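Local atomic coordinates of ferrous iron uptake transporter protein B (Streptococcus thermophilus, PDB entry 3TAH), a protein that probably drives ferrous iron uptake across the cell membrane at the expense of GTP, this chain being its cytosolic G-protein domain with the attached helical domain. Residues F206-S210 against L211-E215; S219-Q222 against R223-E227. The protein carries 1 engineered substitution. All coordinates share one frame; numbering follows the deposited sequence. Where two conformers were deposited one is given.

Contact 1 (F206-S210 against L211-E215); sequences FEQDS and LVEAE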
loop_
_atom_site.group_PDB
_atom_site.type_symbol
_atom_site.label_atom_id
_atom_site.label_comp_id
_atom_site.label_asym_id
_atom_site.label_seq_id
_atom_site.Cartn_x
_atom_site.Cartn_y
_atom_site.Cartn_z
ATOM N N PHE A 206 4.354 -1.618 16.723
ATOM C CA PHE A 206 4.160 -0.408 17.503
ATOM C C PHE A 206 2.677 -0.213 17.829
ATOM O O PHE A 206 2.318 0.097 18.974
ATOM C CB PHE A 206 4.702 0.827 16.783
ATOM C CG PHE A 206 4.486 2.106 17.551
ATOM C CD1 PHE A 206 5.367 2.485 18.560
ATOM C CD2 PHE A 206 3.396 2.925 17.280
ATOM C CE1 PHE A 206 5.163 3.671 19.280
ATOM C CE2 PHE A 206 3.180 4.113 17.999
ATOM C CZ PHE A 206 4.060 4.491 18.996
ATOM N N GLU A 207 1.827 -0.424 16.829
ATOM C CA GLU A 207 0.379 -0.258 17.003
ATOM C C GLU A 207 -0.337 -1.503 17.577
ATOM O O GLU A 207 -1.577 -1.560 17.617
ATOM C CB GLU A 207 -0.250 0.203 15.686
ATOM C CG GLU A 207 -0.352 -0.875 14.649
ATOM C CD GLU A 207 -0.597 -0.371 13.232
ATOM O OE1 GLU A 207 -0.717 -1.248 12.356
ATOM O OE2 GLU A 207 -0.684 0.850 12.988
ATOM N N GLN A 208 0.446 -2.478 18.021
ATOM C CA GLN A 208 -0.025 -3.723 18.638
ATOM C C GLN A 208 -0.999 -4.525 17.783
ATOM O O GLN A 208 -2.008 -5.042 18.268
ATOM C CB GLN A 208 -0.594 -3.432 20.011
ATOM C CG GLN A 208 0.502 -2.964 20.944
ATOM C CD GLN A 208 0.003 -1.965 21.906
ATOM O OE1 GLN A 208 -0.267 -2.285 23.056
ATOM N NE2 GLN A 208 -0.135 -0.728 21.444
ATOM N N ASP A 209 -0.656 -4.630 16.506
ATOM C CA ASP A 209 -1.381 -5.459 15.574
ATOM C C ASP A 209 -1.379 -6.915 16.038
ATOM O O ASP A 209 -0.331 -7.542 16.152
ATOM C CB ASP A 209 -0.748 -5.355 14.192
ATOM C CG ASP A 209 -1.564 -6.061 13.144
ATOM O OD1 ASP A 209 -2.474 -5.420 12.575
ATOM O OD2 ASP A 209 -1.291 -7.257 12.895
ATOM N N SER A 210 -2.559 -7.447 16.303
ATOM C CA SER A 210 -2.687 -8.782 16.883
ATOM C C SER A 210 -2.219 -9.903 15.947
ATOM O O SER A 210 -1.739 -10.918 16.423
ATOM C CB SER A 210 -4.129 -9.008 17.363
ATOM O OG SER A 210 -5.033 -8.815 16.307
ATOM N N LEU A 211 -2.347 -9.721 14.633
ATOM C CA LEU A 211 -1.880 -10.727 13.667
ATOM C C LEU A 211 -0.362 -10.844 13.618
ATOM O O LEU A 211 0.179 -11.948 13.615
ATOM C CB LEU A 211 -2.404 -10.438 12.259
ATOM C CG LEU A 211 -3.873 -10.713 11.949
ATOM C CD1 LEU A 211 -4.221 -10.123 10.585
ATOM C CD2 LEU A 211 -4.153 -12.210 11.990
ATOM N N VAL A 212 0.324 -9.702 13.573
ATOM C CA VAL A 212 1.791 -9.693 13.557
ATOM C C VAL A 212 2.311 -10.252 14.878
ATOM O O VAL A 212 3.250 -11.057 14.882
ATOM C CB VAL A 212 2.364 -8.298 13.227
ATOM C CG1 VAL A 212 3.847 -8.208 13.553
ATOM C CG2 VAL A 212 2.113 -7.955 11.740
ATOM N N GLU A 213 1.691 -9.862 15.990
ATOM C CA GLU A 213 2.132 -10.353 17.313
ATOM C C GLU A 213 2.008 -11.869 17.445
ATOM O O GLU A 213 2.883 -12.530 18.002
ATOM C CB GLU A 213 1.333 -9.681 18.424
ATOM C CG GLU A 213 1.686 -8.225 18.575
ATOM C CD GLU A 213 0.801 -7.475 19.524
ATOM O OE1 GLU A 213 -0.275 -7.978 19.899
ATOM O OE2 GLU A 213 1.175 -6.352 19.901
ATOM N N ALA A 214 0.914 -12.411 16.929
ATOM C CA ALA A 214 0.693 -13.854 16.942
ATOM C C ALA A 214 1.619 -14.595 15.979
ATOM O O ALA A 214 2.000 -15.717 16.261
ATOM C CB ALA A 214 -0.768 -14.156 16.619
ATOM N N GLU A 215 1.991 -13.994 14.848
ATOM C CA GLU A 215 2.761 -14.713 13.837
ATOM C C GLU A 215 4.279 -14.692 14.039
ATOM O O GLU A 215 4.942 -15.650 13.669
ATOM C CB GLU A 215 2.443 -14.213 12.410
ATOM C CG GLU A 215 3.258 -13.025 11.949
ATOM C CD GLU A 215 2.893 -12.513 10.555
ATOM O OE1 GLU A 215 2.690 -11.302 10.406
ATOM O OE2 GLU A 215 2.806 -13.317 9.617
#
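D209 reaches across to the backbone of V212 and makes itself the N-cap of helix 210-215, in the tight connection that follows helix 198-206 within the cytosolic helical domain of FeoB. The chain leaves the first helix through a Schellman motif, with Q208 as its C-prime residue at positive phi, and enters the next helix directly afterwards. With CG turned away from its own backbone N (chi1 -173°), the D209 carboxylate reaches forward over the first turn, and OD2 accepts from V212 N at 3.0 Å through its anti lone pair. The same oxygen lies 3.4 Å from L211 CB and 3.7 Å from V212 CG2, so the cap is packed against carbon as well as bonded to nitrogen. D209 is buried; its OD2 also forms a salt bridge with R73, which would probably favour the charged carboxylate and ties this helix start to helix 67-77. The backbone carbonyl of D209 takes up E213 N at 3.1 Å, the first i to i+4 bond of the helix, and S210 O receives A214 N at the same length, with the donor well above the carbonyl plane. S210 starts the helix on its exposed side, where its O also lies 3.4 Å from A214 CB. E213 folds back along the outside of the turn. Its CG, placed beside the backbone N by chi1 -70°, comes within 3.2 Å of D209 O, and the extended chain beyond it carries the carboxylate over the backbone of Q208. There E213 OE2 ends 3.2 Å from Q208 CA and slightly farther from Q208 CB, the E213 carboxylate plane turned 55° from the Q208 amide.

Contact 2 (S219-Q222 against R223-E227); sequences SQFQ and RKEIE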
loop_
_atom_site.group_PDB
_atom_site.type_symbol
_atom_site.label_atom_id
_atom_site.label_comp_id
_atom_site.label_asym_id
_atom_site.label_seq_id
_atom_site.Cartn_x
_atom_site.Cartn_y
_atom_site.Cartn_z
ATOM N N SER A 219 11.424 -13.234 20.994
ATOM C CA SER A 219 11.890 -13.619 22.321
ATOM C C SER A 219 11.223 -12.759 23.381
ATOM O O SER A 219 10.679 -11.667 23.087
ATOM C CB SER A 219 13.404 -13.466 22.426
ATOM O OG SER A 219 13.778 -12.094 22.442
ATOM N N GLN A 220 11.273 -13.243 24.620
ATOM C CA GLN A 220 10.783 -12.468 25.754
ATOM C C GLN A 220 11.507 -11.122 25.797
ATOM O O GLN A 220 10.881 -10.098 26.037
ATOM C CB GLN A 220 10.979 -13.220 27.082
ATOM C CG GLN A 220 10.574 -12.398 28.308
ATOM C CD GLN A 220 10.685 -13.152 29.615
ATOM O OE1 GLN A 220 11.206 -14.264 29.669
ATOM N NE2 GLN A 220 10.194 -12.543 30.677
ATOM N N PHE A 221 12.817 -11.117 25.565
ATOM C CA PHE A 221 13.570 -9.859 25.626
ATOM C C PHE A 221 13.103 -8.881 24.530
ATOM O O PHE A 221 12.923 -7.692 24.787
ATOM C CB PHE A 221 15.085 -10.106 25.562
ATOM C CG PHE A 221 15.882 -8.835 25.505
ATOM C CD1 PHE A 221 15.825 -7.937 26.564
ATOM C CD2 PHE A 221 16.659 -8.528 24.399
ATOM C CE1 PHE A 221 16.533 -6.747 26.531
ATOM C CE2 PHE A 221 17.380 -7.338 24.355
ATOM C CZ PHE A 221 17.309 -6.449 25.438
ATOM N N GLN A 222 12.901 -9.392 23.312
ATOM C CA GLN A 222 12.401 -8.574 22.201
ATOM C C GLN A 222 11.067 -7.930 22.566
ATOM O O GLN A 222 10.874 -6.732 22.363
ATOM C CB GLN A 222 12.264 -9.401 20.910
ATOM C CG GLN A 222 13.566 -9.602 20.159
ATOM C CD GLN A 222 13.433 -10.558 18.980
ATOM O OE1 GLN A 222 12.948 -11.678 19.141
ATOM N NE2 GLN A 222 13.877 -10.126 17.800
ATOM N N ARG A 223 10.163 -8.725 23.125
ATOM C CA ARG A 223 8.838 -8.245 23.522
ATOM C C ARG A 223 8.927 -7.171 24.611
ATOM O O ARG A 223 8.196 -6.181 24.563
ATOM C CB ARG A 223 7.945 -9.404 23.962
ATOM C CG ARG A 223 7.616 -10.368 22.821
ATOM C CD ARG A 223 7.050 -11.702 23.300
ATOM N NE ARG A 223 5.619 -11.631 23.580
ATOM C CZ ARG A 223 4.879 -12.615 24.099
ATOM N NH1 ARG A 223 5.424 -13.787 24.427
ATOM N NH2 ARG A 223 3.569 -12.427 24.298
ATOM N N LYS A 224 9.834 -7.354 25.571
ATOM C CA LYS A 224 10.048 -6.349 26.622
ATOM C C LYS A 224 10.565 -5.030 26.041
ATOM O O LYS A 224 10.074 -3.955 26.418
ATOM C CB LYS A 224 11.026 -6.856 27.681
ATOM C CG LYS A 224 10.436 -7.908 28.584
ATOM C CD LYS A 224 11.456 -8.505 29.550
ATOM C CE LYS A 224 11.830 -7.553 30.658
ATOM N NZ LYS A 224 12.419 -8.284 31.827
ATOM N N GLU A 225 11.544 -5.117 25.141
ATOM C CA GLU A 225 12.105 -3.931 24.457
ATOM C C GLU A 225 11.003 -3.160 23.736
ATOM O O GLU A 225 10.927 -1.934 23.811
ATOM C CB GLU A 225 13.148 -4.301 23.397
ATOM C CG GLU A 225 14.462 -4.861 23.877
ATOM C CD GLU A 225 15.392 -5.181 22.724
ATOM O OE1 GLU A 225 16.262 -4.349 22.423
ATOM O OE2 GLU A 225 15.243 -6.262 22.110
ATOM N N ILE A 226 10.172 -3.899 23.011
ATOM C CA ILE A 226 9.067 -3.315 22.242
ATOM C C ILE A 226 8.018 -2.678 23.152
ATOM O O ILE A 226 7.576 -1.567 22.892
ATOM C CB ILE A 226 8.424 -4.347 21.288
ATOM C CG1 ILE A 226 9.426 -4.727 20.200
ATOM C CG2 ILE A 226 7.124 -3.767 20.698
ATOM C CD1 ILE A 226 9.025 -5.980 19.364
ATOM N N GLU A 227 7.623 -3.380 24.213
ATOM C CA GLU A 227 6.693 -2.830 25.205
ATOM C C GLU A 227 7.176 -1.488 25.753
ATOM O O GLU A 227 6.403 -0.531 25.840
ATOM C CB GLU A 227 6.508 -3.783 26.382
ATOM C CG GLU A 227 5.890 -3.109 27.609
ATOM C CD GLU A 227 4.432 -2.730 27.403
ATOM O OE1 GLU A 227 3.821 -3.254 26.452
ATOM O OE2 GLU A 227 3.888 -1.915 28.187
#
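The carboxylate of E225 lies against the ring of F221, one helical turn earlier, with the two planes only 14° apart. F221 CG stands anti to the backbone N (chi1 175°), and E225 runs out extended across one face of the ring. E225 CG sits over that face, 3.9 Å from the ring centroid, in a CH-pi contact displaced toward the rim; farther out, OE2 comes to 3.3 Å from F221 CE2. The two residues are also joined through the backbone, where E225 N donates to F221 O nearly along the carbonyl axis.

Q220 and K224 run side by side in the same direction, loosely, with Q220 CG and K224 CD 4.2 Å apart. R223 likewise lays its aliphatic part over the preceding turn, CG coming 3.3 Å from S219 O, the carbonyl that also accepts R223 N.

Q222 also runs back, to the very start of the helix. Its OE1 takes S219 N in the plane of the amide carbonyl, on a lone pair, at 2.9 Å, while S219 OG accepts from Q222 N at 3.0 Å. The far side of that amide is held too, since Q222 NE2 donates to V188 O and S192 OG near the end of helix 176-189. The two reciprocal bonds between S219 and Q222 form a capping box, here at the N-terminus of helix 220-237.

In the fold
Contacts 1 and 2 follow one another along the chain and mark the starts of two successive helices, 210-215 and 220-237, in the cytosolic helical domain. Their centres are about 13 Å apart, and apart from succeeding one another in sequence, their segments do not touch. Contact 1 faces the G domain: D209, S210 and L211 touch P64, and the L211 side chain is about 11 Å from that of V36, a predicted GTP-binding residue. The centre of contact 2 is about 28 Å from the centre of the chain, that of contact 1 about 18 Å, and contact 2 lies away from the nucleotide and magnesium sites. Helix 220-237 nevertheless reaches back to contact 1, where I230 packs on F206 and Q208.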